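Local coordinates for cobalamin biosynthesis protein CobN (Mycobacterium tuberculosis, PDB 7C6O) that is the large, probably metal-inserting subunit of cobaltochelatase, the enzyme that places cobalt in the corrin ring during cobalamin biosynthesis, at residues 284-292 against 302-312; 312-322 against 599-608. One frame throughout, in Å; residues are numbered along the deposited sequence.

Contact 1: 284-292 against 302-312; sequences LQGLCLTSP and GLSPLDVASQV
The CA atoms of Leu287, Leu289 and Ser291 come nearest those of Gln311, Asp307 and Ser304 in turn; strand 284-289 and helix 305-312 run nearly antiparallel, at 154°, with their axes 9.4 Å apart at closest approach. Gln311 covers the middle of the strand with an extended side chain whose amide pairs with both backbone groups of Cys288. Its OE1 accepts a hydrogen bond from Cys288 N at 2.9 Å, in the carbonyl plane and on a lone pair, while Gln311 NE2 donates to Cys288 O at 2.8 Å from well above that carbonyl's plane. Water 1 also donates to Gln311 OE1 and Gly286 O, and accepts from Gln285 NE2, which bonds to Val251 O too; Gln285 OE1 accepts from Arg320 NH1. One turn earlier, Asp307 OD2 accepts from Thr290 N at 2.9 Å through its syn lone pair. With chi1 at 62°, Thr290 OG1 lies 2.8 Å from Asp307 OD1, but its proton may instead serve water 2, which bridges to Ser304 OG. Ser304, the N-cap, accepts from Asp307 N at 3.1 Å, and water 3 ties Ser291 OG to Ser304 N and Asp307 OD2. Beside this polar row, Leu289 CD2 packs at 3.6 Å on Leu303 CG, the side chains crossing at about a right angle. Gln311 thus gives Cys288 strand-like pairing, and Asp307, its buried carboxylate probably steadied by the helix N-terminus, holds the first loop residue, Thr290.

Contact 2: 312-322 against 599-608; sequences VAVPEFDGRII and TQAKRRAHAV
Glu316 and Arg603 meet in a side-on salt bridge, two nitrogens to two oxygens: Arg603 NE reaches Glu316 OE2 at 2.8 Å and Arg603 NH2 reaches Glu316 OE1 at 2.9 Å. Both bonds are nearly straight and lie close to the guanidinium plane, yet they strike the carboxylate from above its own plane, the two planes being 38° apart. Val312 CG1 lies over one guanidinium face, 3.4 Å from Arg603 NE. Water 4 donates to Glu316 OE1 and to Thr599 OG1, whose stronger partner is Pro595 O. Here the turn between helix 305-313 and strand 321-331 of one mixed sheet meets the end of helix 595-604, which leads into strand 608-612 of another. Lys602, bent at chi3 (71°) and chi4 (75°), carries CE past Glu316 CD at 3.7 Å; its NZ donates to Asn841 OD1 and to waters 5 and 6, the latter giving a hydrogen to Arg320 O. At the strand, water 7 accepts from Ile322 N and donates to Lys602 O and Ala607 O, whereas His606 N donates to water 8, close to Ile322 O and Arg603 O. His606 NE2 turns elsewhere, to Leu584 O, and Ile321 CD1 rests on Val608 CG2 at 3.7 Å.

How the contacts relate
Contact 1 and contact 2 follow one another along the chain, their centres about 12 Å apart, and Val312 on helix 305-313 belongs to both. That helix is part of the crossover connection between strands 283-289 and 321-331, parallel neighbours in a seven-stranded mixed sheet. Contact 1 packs it on the first strand, within its own sheet; contact 2 joins the turn and second strand to 599-608, nearly 280 residues later and next to a different sheet. The two meet directly where Gln285 N bonds to Ile321 O and Gln285 OE1 to Arg320 NH1. It is contact 2 that connects this unit to the next in the CobN/magnesium chelatase family region, and it lies nearer the centre of the chain.

Contact 1: 284-292 against 302-312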
ATOM      1  N   LEU A 284       1.128  19.299   3.078  1.00 14.47           N
ATOM      2  CA  LEU A 284      -0.080  18.513   2.878  1.00 13.10           C
ATOM      3  C   LEU A 284      -0.591  18.711   1.460  1.00 14.73           C
ATOM      4  O   LEU A 284      -0.707  19.847   0.991  1.00 17.94           O
ATOM      5  CB  LEU A 284      -1.163  18.909   3.886  1.00 11.99           C
ATOM      6  CG  LEU A 284      -0.808  18.799   5.372  1.00 18.41           C
ATOM      7  CD1 LEU A 284      -0.131  20.071   5.885  1.00 21.27           C
ATOM      8  CD2 LEU A 284      -2.039  18.478   6.201  1.00 21.91           C
ATOM      9  N   GLN A 285      -0.896  17.607   0.782  1.00 16.66           N
ATOM     10  CA  GLN A 285      -1.469  17.678  -0.558  1.00 17.17           C
ATOM     11  C   GLN A 285      -2.975  17.878  -0.443  1.00 18.33           C
ATOM     12  O   GLN A 285      -3.702  16.972  -0.020  1.00 16.68           O
ATOM     13  CB  GLN A 285      -1.150  16.418  -1.357  1.00 16.03           C
ATOM     14  CG  GLN A 285      -1.481  16.543  -2.839  1.00 17.84           C
ATOM     15  CD  GLN A 285      -0.369  17.216  -3.625  1.00 17.01           C
ATOM     16  OE1 GLN A 285       0.807  17.045  -3.316  1.00 18.22           O
ATOM     17  NE2 GLN A 285      -0.736  17.985  -4.646  1.00 15.24           N
ATOM     18  N   GLY A 286      -3.444  19.069  -0.804  1.00 16.43           N
ATOM     19  CA  GLY A 286      -4.866  19.302  -0.941  1.00 16.60           C
ATOM     20  C   GLY A 286      -5.298  18.938  -2.344  1.00 16.86           C
ATOM     21  O   GLY A 286      -4.835  19.546  -3.313  1.00 15.74           O
ATOM     22  N   LEU A 287      -6.170  17.944  -2.474  1.00 15.33           N
ATOM     23  CA  LEU A 287      -6.473  17.388  -3.784  1.00 15.27           C
ATOM     24  C   LEU A 287      -7.415  18.309  -4.552  1.00 17.92           C
ATOM     25  O   LEU A 287      -8.402  18.810  -4.003  1.00 19.75           O
ATOM     26  CB  LEU A 287      -7.077  15.992  -3.640  1.00 14.51           C
ATOM     27  CG  LEU A 287      -6.249  14.993  -2.823  1.00 15.38           C
ATOM     28  CD1 LEU A 287      -6.977  13.667  -2.703  1.00 14.86           C
ATOM     29  CD2 LEU A 287      -4.864  14.793  -3.436  1.00 18.11           C
ATOM     30  N   CYS A 288      -7.091  18.544  -5.819  1.00 17.75           N
ATOM     31  CA  CYS A 288      -7.913  19.328  -6.738  1.00 17.49           C
ATOM     32  C   CYS A 288      -8.190  18.426  -7.934  1.00 17.93           C
ATOM     33  O   CYS A 288      -7.364  18.327  -8.845  1.00 20.63           O
ATOM     34  CB  CYS A 288      -7.207  20.612  -7.156  1.00 20.27           C
ATOM     35  SG  CYS A 288      -6.810  21.711  -5.788  1.00 23.91           S
ATOM     36  N   LEU A 289      -9.342  17.765  -7.926  1.00 16.12           N
ATOM     37  CA  LEU A 289      -9.595  16.721  -8.906  1.00 17.98           C
ATOM     38  C   LEU A 289      -9.789  17.312 -10.295  1.00 19.35           C
ATOM     39  O   LEU A 289     -10.422  18.359 -10.464  1.00 19.08           O
ATOM     40  CB  LEU A 289     -10.822  15.902  -8.509  1.00 17.91           C
ATOM     41  CG  LEU A 289     -10.757  15.265  -7.120  1.00 17.83           C
ATOM     42  CD1 LEU A 289     -11.823  14.192  -6.974  1.00 20.60           C
ATOM     43  CD2 LEU A 289      -9.372  14.694  -6.850  1.00 15.91           C
ATOM     44  N   THR A 290      -9.224  16.636 -11.294  1.00 17.76           N
ATOM     45  CA  THR A 290      -9.459  16.973 -12.692  1.00 21.64           C
ATOM     46  C   THR A 290     -10.726  16.329 -13.236  1.00 26.72           C
ATOM     47  O   THR A 290     -10.865  16.166 -14.454  1.00 30.17           O
ATOM     48  CB  THR A 290      -8.254  16.568 -13.546  1.00 20.09           C
ATOM     49  OG1 THR A 290      -8.071  15.150 -13.476  1.00 22.23           O
ATOM     50  CG2 THR A 290      -6.999  17.256 -13.045  1.00 18.54           C
ATOM     51  N   SER A 291     -11.640  15.953 -12.348  1.00 23.32           N
ATOM     52  CA  SER A 291     -12.929  15.364 -12.663  1.00 25.22           C
ATOM     53  C   SER A 291     -14.014  16.116 -11.906  1.00 23.06           C
ATOM     54  O   SER A 291     -13.737  16.724 -10.867  1.00 21.91           O
ATOM     55  CB  SER A 291     -12.955  13.873 -12.292  1.00 27.18           C
ATOM     56  OG  SER A 291     -12.421  13.667 -10.996  1.00 28.77           O
ATOM     57  N   PRO A 292     -15.248  16.107 -12.407  1.00 21.09           N
ATOM     58  CA  PRO A 292     -16.299  16.926 -11.788  1.00 20.55           C
ATOM     59  C   PRO A 292     -16.760  16.360 -10.453  1.00 19.84           C
ATOM     60  O   PRO A 292     -16.654  15.163 -10.176  1.00 20.04           O
ATOM     61  CB  PRO A 292     -17.428  16.892 -12.822  1.00 22.22           C
ATOM     62  CG  PRO A 292     -17.219  15.608 -13.550  1.00 25.07           C
ATOM     63  CD  PRO A 292     -15.730  15.413 -13.615  1.00 24.04           C
ATOM     64  N   GLY A 302     -12.950   7.281  -6.032  1.00 19.18           N
ATOM     65  CA  GLY A 302     -12.871   8.699  -5.717  1.00 17.64           C
ATOM     66  C   GLY A 302     -12.074   9.512  -6.721  1.00 17.57           C
ATOM     67  O   GLY A 302     -12.488  10.608  -7.111  1.00 17.98           O
ATOM     68  N   LEU A 303     -10.922   9.002  -7.142  1.00 14.25           N
ATOM     69  CA  LEU A 303     -10.033   9.727  -8.039  1.00 15.47           C
ATOM     70  C   LEU A 303      -9.894   8.989  -9.361  1.00 18.24           C
ATOM     71  O   LEU A 303      -9.907   7.755  -9.410  1.00 18.45           O
ATOM     72  CB  LEU A 303      -8.639   9.922  -7.419  1.00 14.35           C
ATOM     73  CG  LEU A 303      -8.370  11.203  -6.625  1.00 15.30           C
ATOM     74  CD1 LEU A 303      -9.311  11.313  -5.432  1.00 15.70           C
ATOM     75  CD2 LEU A 303      -6.911  11.241  -6.174  1.00 15.37           C
ATOM     76  N   SER A 304      -9.756   9.764 -10.437  1.00 18.12           N
ATOM     77  CA  SER A 304      -9.406   9.191 -11.722  1.00 17.02           C
ATOM     78  C   SER A 304      -8.018   8.561 -11.639  1.00 16.78           C
ATOM     79  O   SER A 304      -7.204   8.944 -10.796  1.00 18.03           O
ATOM     80  CB  SER A 304      -9.425  10.267 -12.805  1.00 17.73           C
ATOM     81  OG  SER A 304      -8.345  11.165 -12.618  1.00 17.03           O
ATOM     82  N   PRO A 305      -7.723   7.590 -12.509  1.00 17.16           N
ATOM     83  CA  PRO A 305      -6.358   7.033 -12.536  1.00 17.66           C
ATOM     84  C   PRO A 305      -5.276   8.087 -12.714  1.00 17.13           C
ATOM     85  O   PRO A 305      -4.192   7.956 -12.132  1.00 16.16           O
ATOM     86  CB  PRO A 305      -6.414   6.054 -13.718  1.00 18.87           C
ATOM     87  CG  PRO A 305      -7.851   5.630 -13.771  1.00 17.79           C
ATOM     88  CD  PRO A 305      -8.636   6.866 -13.411  1.00 18.29           C
ATOM     89  N   LEU A 306      -5.542   9.139 -13.495  1.00 18.30           N
ATOM     90  CA  LEU A 306      -4.566  10.217 -13.634  1.00 17.40           C
ATOM     91  C   LEU A 306      -4.326  10.918 -12.303  1.00 16.26           C
ATOM     92  O   LEU A 306      -3.179  11.213 -11.943  1.00 16.18           O
ATOM     93  CB  LEU A 306      -5.035  11.222 -14.688  1.00 22.35           C
ATOM     94  CG  LEU A 306      -4.441  12.631 -14.578  1.00 23.17           C
ATOM     95  CD1 LEU A 306      -2.956  12.636 -14.925  1.00 24.27           C
ATOM     96  CD2 LEU A 306      -5.210  13.618 -15.449  1.00 25.55           C
ATOM     97  N   ASP A 307      -5.397  11.200 -11.558  1.00 15.18           N
ATOM     98  CA  ASP A 307      -5.239  11.910 -10.295  1.00 16.25           C
ATOM     99  C   ASP A 307      -4.592  11.034  -9.228  1.00 15.14           C
ATOM    100  O   ASP A 307      -3.861  11.548  -8.375  1.00 12.90           O
ATOM    101  CB  ASP A 307      -6.590  12.441  -9.818  1.00 16.52           C
ATOM    102  CG  ASP A 307      -7.063  13.634 -10.634  1.00 21.02           C
ATOM    103  OD1 ASP A 307      -6.320  14.067 -11.542  1.00 20.65           O
ATOM    104  OD2 ASP A 307      -8.173  14.138 -10.368  1.00 20.85           O
ATOM    105  N   VAL A 308      -4.839   9.721  -9.259  1.00 13.86           N
ATOM    106  CA  VAL A 308      -4.163   8.815  -8.331  1.00 16.17           C
ATOM    107  C   VAL A 308      -2.653   8.924  -8.497  1.00 15.72           C
ATOM    108  O   VAL A 308      -1.907   9.063  -7.520  1.00 15.27           O
ATOM    109  CB  VAL A 308      -4.642   7.367  -8.539  1.00 14.67           C
ATOM    110  CG1 VAL A 308      -3.753   6.398  -7.756  1.00 15.95           C
ATOM    111  CG2 VAL A 308      -6.096   7.220  -8.131  1.00 14.45           C
ATOM    112  N   ALA A 309      -2.182   8.874  -9.745  1.00 15.44           N
ATOM    113  CA  ALA A 309      -0.748   8.912 -10.007  1.00 15.24           C
ATOM    114  C   ALA A 309      -0.162  10.290  -9.715  1.00 16.63           C
ATOM    115  O   ALA A 309       0.855  10.408  -9.023  1.00 16.59           O
ATOM    116  CB  ALA A 309      -0.474   8.508 -11.457  1.00 13.58           C
ATOM    117  N   SER A 310      -0.793  11.348 -10.230  1.00 14.83           N
ATOM    118  CA  SER A 310      -0.171  12.667 -10.230  1.00 14.80           C
ATOM    119  C   SER A 310      -0.381  13.445  -8.937  1.00 14.90           C
ATOM    120  O   SER A 310       0.465  14.276  -8.587  1.00 16.77           O
ATOM    121  CB  SER A 310      -0.693  13.497 -11.409  1.00 14.97           C
ATOM    122  OG  SER A 310      -2.099  13.650 -11.343  1.00 19.44           O
ATOM    123  N   GLN A 311      -1.478  13.213  -8.215  1.00 15.25           N
ATOM    124  CA  GLN A 311      -1.748  13.971  -7.002  1.00 13.37           C
ATOM    125  C   GLN A 311      -1.600  13.166  -5.721  1.00 16.05           C
ATOM    126  O   GLN A 311      -1.703  13.746  -4.635  1.00 16.16           O
ATOM    127  CB  GLN A 311      -3.154  14.580  -7.050  1.00 13.95           C
ATOM    128  CG  GLN A 311      -3.303  15.661  -8.103  1.00 16.43           C
ATOM    129  CD  GLN A 311      -4.616  16.400  -7.984  1.00 19.92           C
ATOM    130  OE1 GLN A 311      -4.929  16.963  -6.934  1.00 19.51           O
ATOM    131  NE2 GLN A 311      -5.398  16.395  -9.058  1.00 23.29           N
ATOM    132  N   VAL A 312      -1.357  11.860  -5.812  1.00 15.39           N
ATOM    133  CA  VAL A 312      -1.202  11.053  -4.606  1.00 11.16           C
ATOM    134  C   VAL A 312       0.089  10.246  -4.668  1.00 11.71           C
ATOM    135  O   VAL A 312       1.009  10.475  -3.876  1.00 14.81           O
ATOM    136  CB  VAL A 312      -2.422  10.138  -4.391  1.00 10.87           C
ATOM    137  CG1 VAL A 312      -2.224   9.277  -3.147  1.00  9.95           C
ATOM    138  CG2 VAL A 312      -3.688  10.967  -4.249  1.00 12.21           C
TER
HETATM  139  O   HOH W   1      -3.431  18.594  -5.470  1.00 21.29           O
HETATM  140  O   HOH W   2      -9.164  13.167 -14.441  1.00 30.05           O
HETATM  141  O   HOH W   3     -10.251  12.505 -10.007  1.00 20.69           O

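Contact 2: 312-322 against 599-608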
ATOM      1  N   VAL A 312      -1.357  11.860  -5.812  1.00 15.39           N
ATOM      2  CA  VAL A 312      -1.202  11.053  -4.606  1.00 11.16           C
ATOM      3  C   VAL A 312       0.089  10.246  -4.668  1.00 11.71           C
ATOM      4  O   VAL A 312       1.009  10.475  -3.876  1.00 14.81           O
ATOM      5  CB  VAL A 312      -2.422  10.138  -4.391  1.00 10.87           C
ATOM      6  CG1 VAL A 312      -2.224   9.277  -3.147  1.00  9.95           C
ATOM      7  CG2 VAL A 312      -3.688  10.967  -4.249  1.00 12.21           C
ATOM      8  N   ALA A 313       0.177   9.310  -5.619  1.00 13.80           N
ATOM      9  CA  ALA A 313       1.260   8.327  -5.601  1.00 10.86           C
ATOM     10  C   ALA A 313       2.630   8.989  -5.718  1.00 15.40           C
ATOM     11  O   ALA A 313       3.549   8.678  -4.951  1.00 14.96           O
ATOM     12  CB  ALA A 313       1.064   7.305  -6.721  1.00 12.34           C
ATOM     13  N   VAL A 314       2.792   9.892  -6.679  1.00 13.45           N
ATOM     14  CA  VAL A 314       4.081  10.549  -6.886  1.00 13.07           C
ATOM     15  C   VAL A 314       4.313  11.611  -5.811  1.00 12.35           C
ATOM     16  O   VAL A 314       5.432  11.691  -5.283  1.00 14.96           O
ATOM     17  CB  VAL A 314       4.193  11.130  -8.307  1.00 15.91           C
ATOM     18  CG1 VAL A 314       5.515  11.869  -8.484  1.00 13.64           C
ATOM     19  CG2 VAL A 314       4.077  10.015  -9.335  1.00 16.30           C
ATOM     20  N   PRO A 315       3.326  12.436  -5.436  1.00 12.93           N
ATOM     21  CA  PRO A 315       3.551  13.351  -4.301  1.00 14.63           C
ATOM     22  C   PRO A 315       3.987  12.656  -3.016  1.00 16.50           C
ATOM     23  O   PRO A 315       4.639  13.296  -2.181  1.00 14.72           O
ATOM     24  CB  PRO A 315       2.191  14.040  -4.135  1.00 14.80           C
ATOM     25  CG  PRO A 315       1.651  14.079  -5.510  1.00 14.90           C
ATOM     26  CD  PRO A 315       2.064  12.762  -6.132  1.00 15.42           C
ATOM     27  N   GLU A 316       3.655  11.374  -2.832  1.00 13.53           N
ATOM     28  CA  GLU A 316       4.169  10.634  -1.680  1.00 13.72           C
ATOM     29  C   GLU A 316       5.687  10.513  -1.711  1.00 13.53           C
ATOM     30  O   GLU A 316       6.319  10.386  -0.653  1.00 13.47           O
ATOM     31  CB  GLU A 316       3.535   9.241  -1.615  1.00 14.02           C
ATOM     32  CG  GLU A 316       2.086   9.240  -1.156  1.00 15.09           C
ATOM     33  CD  GLU A 316       1.444   7.865  -1.239  1.00 14.83           C
ATOM     34  OE1 GLU A 316       2.017   6.966  -1.896  1.00 15.77           O
ATOM     35  OE2 GLU A 316       0.357   7.689  -0.651  1.00 14.73           O
ATOM     36  N   PHE A 317       6.291  10.533  -2.906  1.00 11.79           N
ATOM     37  CA  PHE A 317       7.749  10.488  -2.997  1.00 14.75           C
ATOM     38  C   PHE A 317       8.386  11.693  -2.318  1.00 14.23           C
ATOM     39  O   PHE A 317       9.536  11.618  -1.872  1.00 16.03           O
ATOM     40  CB  PHE A 317       8.197  10.431  -4.462  1.00 15.63           C
ATOM     41  CG  PHE A 317       8.070   9.073  -5.106  1.00 17.50           C
ATOM     42  CD1 PHE A 317       6.847   8.421  -5.172  1.00 17.36           C
ATOM     43  CD2 PHE A 317       9.172   8.474  -5.695  1.00 18.36           C
ATOM     44  CE1 PHE A 317       6.738   7.184  -5.786  1.00 15.31           C
ATOM     45  CE2 PHE A 317       9.072   7.240  -6.311  1.00 18.18           C
ATOM     46  CZ  PHE A 317       7.851   6.592  -6.356  1.00 17.44           C
ATOM     47  N   ASP A 318       7.661  12.814  -2.244  1.00 12.72           N
ATOM     48  CA  ASP A 318       8.134  14.020  -1.573  1.00 14.49           C
ATOM     49  C   ASP A 318       7.968  13.979  -0.059  1.00 16.52           C
ATOM     50  O   ASP A 318       8.471  14.880   0.623  1.00 17.30           O
ATOM     51  CB  ASP A 318       7.386  15.254  -2.084  1.00 14.58           C
ATOM     52  CG  ASP A 318       7.849  15.712  -3.452  1.00 17.19           C
ATOM     53  OD1 ASP A 318       8.571  14.964  -4.143  1.00 15.70           O
ATOM     54  OD2 ASP A 318       7.476  16.843  -3.829  1.00 19.87           O
ATOM     55  N   GLY A 319       7.263  12.989   0.481  1.00 17.01           N
ATOM     56  CA  GLY A 319       6.921  13.013   1.891  1.00 15.13           C
ATOM     57  C   GLY A 319       5.724  13.872   2.234  1.00 14.98           C
ATOM     58  O   GLY A 319       5.568  14.270   3.392  1.00 17.17           O
ATOM     59  N   ARG A 320       4.874  14.174   1.261  1.00 13.82           N
ATOM     60  CA  ARG A 320       3.691  14.980   1.514  1.00 14.27           C
ATOM     61  C   ARG A 320       2.612  14.157   2.212  1.00 15.45           C
ATOM     62  O   ARG A 320       2.502  12.943   2.016  1.00 16.43           O
ATOM     63  CB  ARG A 320       3.143  15.550   0.206  1.00 14.33           C
ATOM     64  CG  ARG A 320       4.072  16.543  -0.470  1.00 15.13           C
ATOM     65  CD  ARG A 320       3.513  16.990  -1.811  1.00 17.47           C
ATOM     66  NE  ARG A 320       4.429  17.886  -2.510  1.00 18.63           N
ATOM     67  CZ  ARG A 320       4.208  18.390  -3.721  1.00 18.10           C
ATOM     68  NH1 ARG A 320       3.094  18.091  -4.377  1.00 16.90           N
ATOM     69  NH2 ARG A 320       5.103  19.194  -4.278  1.00 18.28           N
ATOM     70  N   ILE A 321       1.818  14.836   3.035  1.00 12.40           N
ATOM     71  CA  ILE A 321       0.657  14.230   3.677  1.00 13.06           C
ATOM     72  C   ILE A 321      -0.524  14.296   2.719  1.00 13.62           C
ATOM     73  O   ILE A 321      -0.875  15.374   2.223  1.00 15.38           O
ATOM     74  CB  ILE A 321       0.338  14.944   5.000  1.00 14.77           C
ATOM     75  CG1 ILE A 321       1.558  14.938   5.924  1.00 15.33           C
ATOM     76  CG2 ILE A 321      -0.863  14.313   5.678  1.00 13.32           C
ATOM     77  CD1 ILE A 321       1.370  15.767   7.178  1.00 18.61           C
ATOM     78  N   ILE A 322      -1.144  13.150   2.459  1.00 15.30           N
ATOM     79  CA  ILE A 322      -2.277  13.069   1.540  1.00 15.34           C
ATOM     80  C   ILE A 322      -3.554  13.377   2.314  1.00 13.87           C
ATOM     81  O   ILE A 322      -3.869  12.699   3.297  1.00 13.76           O
ATOM     82  CB  ILE A 322      -2.352  11.683   0.879  1.00 14.74           C
ATOM     83  CG1 ILE A 322      -1.021  11.331   0.206  1.00 13.79           C
ATOM     84  CG2 ILE A 322      -3.507  11.619  -0.109  1.00 12.90           C
ATOM     85  CD1 ILE A 322      -0.597  12.309  -0.863  1.00 14.56           C
ATOM     86  N   THR A 599       0.535   2.287   2.902  1.00 11.80           N
ATOM     87  CA  THR A 599       0.029   3.258   1.939  1.00 12.13           C
ATOM     88  C   THR A 599      -1.460   3.517   2.139  1.00 12.43           C
ATOM     89  O   THR A 599      -1.929   4.651   1.973  1.00 12.06           O
ATOM     90  CB  THR A 599       0.314   2.757   0.521  1.00 11.63           C
ATOM     91  OG1 THR A 599       1.731   2.660   0.330  1.00 14.01           O
ATOM     92  CG2 THR A 599      -0.263   3.694  -0.513  1.00 12.77           C
ATOM     93  N   GLN A 600      -2.219   2.484   2.513  1.00 10.72           N
ATOM     94  CA  GLN A 600      -3.649   2.672   2.728  1.00 12.54           C
ATOM     95  C   GLN A 600      -3.906   3.637   3.879  1.00 12.36           C
ATOM     96  O   GLN A 600      -4.824   4.463   3.814  1.00 11.28           O
ATOM     97  CB  GLN A 600      -4.333   1.328   2.989  1.00 12.26           C
ATOM     98  CG  GLN A 600      -5.864   1.379   2.922  1.00 14.17           C
ATOM     99  CD  GLN A 600      -6.396   1.595   1.507  1.00 15.89           C
ATOM    100  OE1 GLN A 600      -5.994   2.527   0.809  1.00 19.73           O
ATOM    101  NE2 GLN A 600      -7.310   0.732   1.084  1.00 17.07           N
ATOM    102  N   ALA A 601      -3.095   3.558   4.934  1.00 12.06           N
ATOM    103  CA  ALA A 601      -3.215   4.517   6.025  1.00 12.63           C
ATOM    104  C   ALA A 601      -2.825   5.918   5.569  1.00 13.31           C
ATOM    105  O   ALA A 601      -3.451   6.904   5.977  1.00 12.08           O
ATOM    106  CB  ALA A 601      -2.357   4.074   7.209  1.00 14.20           C
ATOM    107  N   LYS A 602      -1.796   6.026   4.721  1.00 12.33           N
ATOM    108  CA  LYS A 602      -1.391   7.331   4.200  1.00 11.07           C
ATOM    109  C   LYS A 602      -2.520   8.000   3.431  1.00 13.16           C
ATOM    110  O   LYS A 602      -2.706   9.219   3.518  1.00 14.28           O
ATOM    111  CB  LYS A 602      -0.170   7.188   3.287  1.00 11.27           C
ATOM    112  CG  LYS A 602       1.116   6.753   3.972  1.00 11.42           C
ATOM    113  CD  LYS A 602       2.186   6.400   2.938  1.00 13.43           C
ATOM    114  CE  LYS A 602       2.713   7.630   2.207  1.00 13.20           C
ATOM    115  NZ  LYS A 602       3.642   8.431   3.055  1.00 16.20           N
ATOM    116  N   ARG A 603      -3.284   7.219   2.668  1.00 12.66           N
ATOM    117  CA  ARG A 603      -4.226   7.771   1.704  1.00 13.28           C
ATOM    118  C   ARG A 603      -5.654   7.868   2.217  1.00 13.53           C
ATOM    119  O   ARG A 603      -6.380   8.778   1.804  1.00 14.80           O
ATOM    120  CB  ARG A 603      -4.203   6.939   0.418  1.00  9.72           C
ATOM    121  CG  ARG A 603      -2.828   6.897  -0.224  1.00 13.35           C
ATOM    122  CD  ARG A 603      -2.804   6.088  -1.510  1.00 10.16           C
ATOM    123  NE  ARG A 603      -1.474   6.131  -2.111  1.00 10.52           N
ATOM    124  CZ  ARG A 603      -1.132   5.518  -3.240  1.00 13.27           C
ATOM    125  NH1 ARG A 603      -2.024   4.803  -3.915  1.00 11.56           N
ATOM    126  NH2 ARG A 603       0.109   5.620  -3.692  1.00 13.21           N
ATOM    127  N   ARG A 604      -6.084   6.970   3.103  1.00 12.88           N
ATOM    128  CA  ARG A 604      -7.448   7.017   3.615  1.00 12.89           C
ATOM    129  C   ARG A 604      -7.535   7.568   5.034  1.00 14.41           C
ATOM    130  O   ARG A 604      -8.645   7.765   5.540  1.00 14.90           O
ATOM    131  CB  ARG A 604      -8.092   5.624   3.545  1.00 11.80           C
ATOM    132  CG  ARG A 604      -8.087   5.032   2.136  1.00 13.73           C
ATOM    133  CD  ARG A 604      -8.882   3.735   2.025  1.00 13.25           C
ATOM    134  NE  ARG A 604     -10.317   3.954   1.830  1.00 13.13           N
ATOM    135  CZ  ARG A 604     -11.255   3.558   2.684  1.00 11.22           C
ATOM    136  NH1 ARG A 604     -10.912   2.916   3.794  1.00 10.55           N
ATOM    137  NH2 ARG A 604     -12.535   3.790   2.424  1.00 12.89           N
ATOM    138  N   ALA A 605      -6.398   7.850   5.680  1.00 11.84           N
ATOM    139  CA  ALA A 605      -6.416   8.403   7.030  1.00 13.61           C
ATOM    140  C   ALA A 605      -5.290   9.413   7.239  1.00 16.12           C
ATOM    141  O   ALA A 605      -4.823   9.598   8.369  1.00 14.76           O
ATOM    142  CB  ALA A 605      -6.330   7.291   8.080  1.00 12.45           C
ATOM    143  N   HIS A 606      -4.859  10.077   6.158  1.00 13.45           N
ATOM    144  CA  HIS A 606      -3.790  11.079   6.132  1.00 14.20           C
ATOM    145  C   HIS A 606      -2.635  10.770   7.081  1.00 11.38           C
ATOM    146  O   HIS A 606      -2.083  11.679   7.710  1.00 15.44           O
ATOM    147  CB  HIS A 606      -4.350  12.477   6.433  1.00 13.83           C
ATOM    148  CG  HIS A 606      -5.086  12.583   7.734  1.00 14.90           C
ATOM    149  ND1 HIS A 606      -6.459  12.496   7.818  1.00 14.73           N
ATOM    150  CD2 HIS A 606      -4.644  12.792   8.997  1.00 12.32           C
ATOM    151  CE1 HIS A 606      -6.830  12.637   9.078  1.00 14.56           C
ATOM    152  NE2 HIS A 606      -5.748  12.814   9.814  1.00 14.78           N
ATOM    153  N   ALA A 607      -2.243   9.503   7.170  1.00 12.47           N
ATOM    154  CA  ALA A 607      -1.255   9.102   8.160  1.00 13.10           C
ATOM    155  C   ALA A 607       0.136   9.606   7.794  1.00 15.83           C
ATOM    156  O   ALA A 607       0.503   9.681   6.618  1.00 13.58           O
ATOM    157  CB  ALA A 607      -1.229   7.580   8.299  1.00 14.99           C
ATOM    158  N   VAL A 608       0.904   9.963   8.818  1.00 13.42           N
ATOM    159  CA  VAL A 608       2.345  10.154   8.704  1.00  9.90           C
ATOM    160  C   VAL A 608       2.994   8.885   9.234  1.00 13.22           C
ATOM    161  O   VAL A 608       3.000   8.640  10.444  1.00 13.04           O
ATOM    162  CB  VAL A 608       2.826  11.389   9.478  1.00 13.84           C
ATOM    163  CG1 VAL A 608       4.348  11.486   9.437  1.00 13.16           C
ATOM    164  CG2 VAL A 608       2.194  12.658   8.918  1.00 14.01           C
TER
HETATM  165  O   HOH W   4       3.089   4.648  -1.152  1.00 15.69           O
HETATM  166  O   HOH W   5       5.690   9.741   1.804  1.00 26.61           O
HETATM  167  O   HOH W   6       2.124  10.689   3.532  1.00 18.62           O
HETATM  168  O   HOH W   7      -0.605  10.791   4.281  1.00 11.82           O
HETATM  169  O   HOH W   8      -6.028  10.866   3.597  1.00 13.87           O